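Local coordinates for putative uncharacterized protein (Singapore grouper iridovirus, PDB 3RJ2) that binds histone H3 and, as a viral protein, probably acts on the chromatin or histone handling of the infected host cell, at residues Y36-P39 and E40-L44; F61-A64 and T65-I69. All coordinates share one frame; numbering follows the deposited sequence.

Contact 1. Residues Y36-P39 and E40-L44; sequences YKFP and EKYTL
Two tyrosine hydroxyls meet end on: Tyr-36 OH and Tyr-42 OH lie 2.5 Å apart, a short hydrogen bond in which either could be the donor. The bond spans the short loop 38-43 that carries the chain from one beta sheet to the other, leaving strand 31-37 of the mixed sheet, turning at Phe-38 to Glu-40 and entering strand 44-50 of the antiparallel one. Tyr-36 is buried near the end of its strand. With CG anti to the backbone N (chi1 177°), its ring runs out toward the turn, and the Tyr-36 and Tyr-42 side chains cross at about a right angle, bringing CE2 of Tyr-42 to 3.6 Å from CE2 of Tyr-36. The Tyr-36 oxygen lies near the plane of the Tyr-42 ring, at its edge.

The same Tyr-42 ring makes an edge-to-face pair with Phe-38. Its CD2 stands over the centre of the Phe-38 ring, the centroids 4.9 Å apart and the planes at 69°, so the hydrogen-bearing edge of one ring meets the pi face of the other. Tyrosine suits this place because its ring fills apolar space while its hydroxyl finds a polar partner among aromatic neighbours; Phe-11 packs against both tyrosines. Pro-39 fits the bend, since its ring restricts phi (-82° here), and its CD packs against Tyr-42 OH. The Glu-40 carboxylate makes a salt bridge with Lys-17 and a hydrogen bond with Asn-13. Glu-40 O sits 3.2 Å from Phe-38 CB and 3.8 Å above the centre of the Tyr-42 ring.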
loop_
_atom_site.group_PDB
_atom_site.type_symbol
_atom_site.label_atom_id
_atom_site.label_comp_id
_atom_site.label_asym_id
_atom_site.label_seq_id
_atom_site.Cartn_x
_atom_site.Cartn_y
_atom_site.Cartn_z
ATOM N N TYR A 36 -3.403 -5.041 4.186
ATOM C CA TYR A 36 -3.859 -4.840 5.558
ATOM C C TYR A 36 -5.355 -5.055 5.637
ATOM O O TYR A 36 -6.123 -4.335 4.997
ATOM C CB TYR A 36 -3.499 -3.425 6.021
ATOM C CG TYR A 36 -3.960 -2.997 7.401
ATOM C CD1 TYR A 36 -3.927 -3.871 8.495
ATOM C CD2 TYR A 36 -4.372 -1.692 7.627
ATOM C CE1 TYR A 36 -4.319 -3.448 9.777
ATOM C CE2 TYR A 36 -4.776 -1.264 8.890
ATOM C CZ TYR A 36 -4.739 -2.137 9.958
ATOM O OH TYR A 36 -5.135 -1.693 11.195
ATOM N N LYS A 37 -5.759 -6.051 6.415
ATOM C CA LYS A 37 -7.165 -6.287 6.718
ATOM C C LYS A 37 -7.532 -5.399 7.896
ATOM O O LYS A 37 -6.890 -5.466 8.932
ATOM C CB LYS A 37 -7.397 -7.756 7.090
ATOM C CG LYS A 37 -8.870 -8.125 7.199
ATOM C CD LYS A 37 -9.059 -9.548 7.694
ATOM C CE LYS A 37 -10.517 -9.785 8.067
ATOM N NZ LYS A 37 -10.822 -11.255 8.175
ATOM N N PHE A 38 -8.544 -4.556 7.726
ATOM C CA PHE A 38 -8.979 -3.642 8.789
ATOM C C PHE A 38 -9.579 -4.402 9.974
ATOM O O PHE A 38 -10.442 -5.264 9.777
ATOM C CB PHE A 38 -10.014 -2.638 8.271
ATOM C CG PHE A 38 -9.503 -1.711 7.171
ATOM C CD1 PHE A 38 -8.152 -1.660 6.827
ATOM C CD2 PHE A 38 -10.390 -0.871 6.502
ATOM C CE1 PHE A 38 -7.702 -0.790 5.831
ATOM C CE2 PHE A 38 -9.944 -0.002 5.508
ATOM C CZ PHE A 38 -8.607 0.036 5.173
ATOM N N PRO A 39 -9.111 -4.105 11.201
ATOM C CA PRO A 39 -9.766 -4.658 12.391
ATOM C C PRO A 39 -11.003 -3.829 12.780
ATOM O O PRO A 39 -11.798 -4.268 13.612
ATOM C CB PRO A 39 -8.676 -4.566 13.459
ATOM C CG PRO A 39 -7.870 -3.356 13.068
ATOM C CD PRO A 39 -7.884 -3.357 11.547
ATOM N N GLU A 40 -11.155 -2.656 12.152
ATOM C CA GLU A 40 -12.274 -1.732 12.381
ATOM C C GLU A 40 -12.375 -0.788 11.179
ATOM O O GLU A 40 -11.439 -0.697 10.388
ATOM C CB GLU A 40 -12.055 -0.924 13.667
ATOM C CG GLU A 40 -10.839 0.011 13.617
ATOM C CD GLU A 40 -10.600 0.744 14.926
ATOM O OE1 GLU A 40 -11.506 1.477 15.377
ATOM O OE2 GLU A 40 -9.497 0.600 15.497
ATOM N N LYS A 41 -13.492 -0.081 11.041
ATOM C CA LYS A 41 -13.668 0.834 9.905
ATOM C C LYS A 41 -12.797 2.085 10.066
ATOM O O LYS A 41 -12.702 2.679 11.142
ATOM C CB LYS A 41 -15.145 1.223 9.703
ATOM C CG LYS A 41 -16.108 0.016 9.654
ATOM C CD LYS A 41 -17.510 0.394 9.161
ATOM C CE LYS A 41 -18.482 -0.817 9.255
ATOM N NZ LYS A 41 -19.666 -0.736 8.322
ATOM N N TYR A 42 -12.125 2.465 8.996
ATOM C CA TYR A 42 -11.320 3.665 9.043
ATOM C C TYR A 42 -11.972 4.633 8.106
ATOM O O TYR A 42 -12.699 4.205 7.224
ATOM C CB TYR A 42 -9.897 3.368 8.593
ATOM C CG TYR A 42 -9.112 2.458 9.506
ATOM C CD1 TYR A 42 -8.951 2.751 10.857
ATOM C CD2 TYR A 42 -8.496 1.319 9.003
ATOM C CE1 TYR A 42 -8.209 1.929 11.686
ATOM C CE2 TYR A 42 -7.753 0.489 9.821
ATOM C CZ TYR A 42 -7.614 0.796 11.154
ATOM O OH TYR A 42 -6.890 -0.054 11.950
ATOM N N THR A 43 -11.713 5.923 8.280
ATOM C CA THR A 43 -12.281 6.934 7.400
ATOM C C THR A 43 -11.209 7.761 6.710
ATOM O O THR A 43 -11.482 8.459 5.733
ATOM C CB THR A 43 -13.156 7.895 8.165
ATOM O OG1 THR A 43 -12.359 8.531 9.169
ATOM C CG2 THR A 43 -14.344 7.149 8.816
ATOM N N LEU A 44 -9.984 7.683 7.212
ATOM C CA LEU A 44 -8.919 8.525 6.700
ATOM C C LEU A 44 -7.591 7.796 6.823
ATOM O O LEU A 44 -7.325 7.133 7.831
ATOM C CB LEU A 44 -8.889 9.870 7.455
ATOM C CG LEU A 44 -8.070 11.004 6.821
ATOM C CD1 LEU A 44 -8.705 11.486 5.519
ATOM C CD2 LEU A 44 -7.864 12.171 7.773
#

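Contact 2. Residues F61-A64 and T65-I69; sequences FFNA and TGRYI
Asn-63 reaches forward over the turn to Thr-65 and Arg-67. Its CB passes Ile-69 CD1 at 4.1 Å, and CG, set between the backbone N and the carbonyl carbon (chi1 69°), carries the amide over the backbone that follows. Asn-63 OD1 accepts three hydrogen bonds. One comes from Thr-65 OG1 at 2.7 Å. Another, from Thr-65 N to Asn-63 OD1 at 3.0 Å, makes an Asx turn, and Arg-67 N reaches Asn-63 OD1 at 3.1 Å. The two N-H groups come from opposite faces of the amide, well off its plane. Asparagine suits the place: its side chain is short and its oxygen can accept from the backbone N-H groups that follow. Asn-63 ND2, the other tip, lies 3.8 Å from Arg-67 CB.

These bonds brace the type I turn Asn-63 to Gly-66, which joins strands 56-62 and 68-75 into a beta hairpin. Gly-66 N closes the turn on Asn-63 O at 2.8 Å. Gly-66 has a positive phi (87°) that glycine, lacking a side chain, adopts easily. Beyond it the strands pair through Asn-63 N to Arg-67 O and Ile-69 N to Phe-61 O. Between those bonds Phe-62 and Tyr-68 form a non-hydrogen-bonded pair.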
loop_
_atom_site.group_PDB
_atom_site.type_symbol
_atom_site.label_atom_id
_atom_site.label_comp_id
_atom_site.label_asym_id
_atom_site.label_seq_id
_atom_site.Cartn_x
_atom_site.Cartn_y
_atom_site.Cartn_z
ATOM N N PHE A 61 -8.151 0.063 -2.216
ATOM C CA PHE A 61 -9.078 -0.436 -1.217
ATOM C C PHE A 61 -9.988 -1.500 -1.824
ATOM O O PHE A 61 -10.398 -1.401 -2.997
ATOM C CB PHE A 61 -9.923 0.702 -0.648
ATOM C CG PHE A 61 -9.119 1.765 0.038
ATOM C CD1 PHE A 61 -8.865 2.971 -0.595
ATOM C CD2 PHE A 61 -8.583 1.540 1.301
ATOM C CE1 PHE A 61 -8.102 3.958 0.043
ATOM C CE2 PHE A 61 -7.811 2.509 1.938
ATOM C CZ PHE A 61 -7.578 3.724 1.311
ATOM N N PHE A 62 -10.293 -2.503 -1.008
ATOM C CA PHE A 62 -11.161 -3.610 -1.376
ATOM C C PHE A 62 -12.250 -3.746 -0.309
ATOM O O PHE A 62 -12.024 -3.409 0.868
ATOM C CB PHE A 62 -10.367 -4.920 -1.458
ATOM C CG PHE A 62 -9.133 -4.832 -2.302
ATOM C CD1 PHE A 62 -9.209 -4.972 -3.692
ATOM C CD2 PHE A 62 -7.882 -4.609 -1.715
ATOM C CE1 PHE A 62 -8.070 -4.887 -4.476
ATOM C CE2 PHE A 62 -6.741 -4.514 -2.507
ATOM C CZ PHE A 62 -6.838 -4.661 -3.884
ATOM N N ASN A 63 -13.422 -4.231 -0.716
ATOM C CA ASN A 63 -14.532 -4.452 0.227
ATOM C C ASN A 63 -14.393 -5.751 1.025
ATOM O O ASN A 63 -13.374 -6.441 0.920
ATOM C CB ASN A 63 -15.899 -4.313 -0.467
ATOM C CG ASN A 63 -16.195 -5.439 -1.454
ATOM O OD1 ASN A 63 -15.634 -6.531 -1.380
ATOM N ND2 ASN A 63 -17.104 -5.171 -2.371
ATOM N N ALA A 64 -15.406 -6.088 1.827
ATOM C CA ALA A 64 -15.319 -7.218 2.746
ATOM C C ALA A 64 -15.254 -8.566 2.032
ATOM O O ALA A 64 -14.813 -9.560 2.615
ATOM C CB ALA A 64 -16.496 -7.193 3.740
ATOM N N THR A 65 -15.692 -8.604 0.779
ATOM C CA THR A 65 -15.563 -9.814 -0.036
ATOM C C THR A 65 -14.245 -9.810 -0.833
ATOM O O THR A 65 -13.972 -10.726 -1.609
ATOM C CB THR A 65 -16.779 -10.014 -0.968
ATOM O OG1 THR A 65 -16.958 -8.854 -1.784
ATOM C CG2 THR A 65 -18.043 -10.219 -0.147
ATOM N N GLY A 66 -13.421 -8.787 -0.611
ATOM C CA GLY A 66 -12.103 -8.714 -1.228
ATOM C C GLY A 66 -12.095 -8.085 -2.597
ATOM O O GLY A 66 -11.082 -8.125 -3.282
ATOM N N ARG A 67 -13.220 -7.499 -2.990
ATOM C CA ARG A 67 -13.369 -6.913 -4.317
ATOM C C ARG A 67 -12.903 -5.446 -4.381
ATOM O O ARG A 67 -13.101 -4.671 -3.449
ATOM C CB ARG A 67 -14.825 -7.024 -4.804
ATOM C CG ARG A 67 -15.320 -8.452 -5.118
ATOM C CD ARG A 67 -16.638 -8.428 -5.939
ATOM N NE ARG A 67 -17.561 -9.509 -5.564
ATOM C CZ ARG A 67 -18.765 -9.711 -6.110
ATOM N NH1 ARG A 67 -19.218 -8.910 -7.074
ATOM N NH2 ARG A 67 -19.524 -10.723 -5.694
ATOM N N TYR A 68 -12.307 -5.087 -5.510
ATOM C CA TYR A 68 -11.850 -3.729 -5.778
ATOM C C TYR A 68 -12.936 -2.666 -5.575
ATOM O O TYR A 68 -14.053 -2.797 -6.097
ATOM C CB TYR A 68 -11.332 -3.655 -7.215
ATOM C CG TYR A 68 -10.937 -2.275 -7.673
ATOM C CD1 TYR A 68 -11.826 -1.471 -8.389
ATOM C CD2 TYR A 68 -9.663 -1.783 -7.409
ATOM C CE1 TYR A 68 -11.457 -0.189 -8.811
ATOM C CE2 TYR A 68 -9.280 -0.538 -7.828
ATOM C CZ TYR A 68 -10.170 0.261 -8.527
ATOM O OH TYR A 68 -9.749 1.505 -8.935
ATOM N N ILE A 69 -12.601 -1.610 -4.830
ATOM C CA ILE A 69 -13.486 -0.441 -4.712
ATOM C C ILE A 69 -12.901 0.714 -5.500
ATOM O O ILE A 69 -13.584 1.343 -6.316
ATOM C CB ILE A 69 -13.642 0.062 -3.255
ATOM C CG1 ILE A 69 -14.181 -1.037 -2.343
ATOM C CG2 ILE A 69 -14.549 1.300 -3.231
ATOM C CD1 ILE A 69 -13.976 -0.752 -0.866
#

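How the contacts relate
Contact 1 comes first along the chain and is complete before contact 2 begins; their centres lie about 12 Å apart. Both belong to ends of strands in the mixed sheet: contact 1 leaves strand 31-37 for the antiparallel sheet, and contact 2 turns from strand 56-62 into the outermost strand 68-75. Strand 94-98 separates 31-37 from 56-62 and pairs with both, and the backbone of Ala-93, just ahead of it, bonds to Phe-38 and Phe-62. The two contacts also touch directly, Phe-38 CZ packing 4.1 Å from Phe-61 CE2, with Val-88, Ala-92 and Ala-95 against both rings. These two phenylalanines join the loop leaving the sheet to the hairpin at its edge.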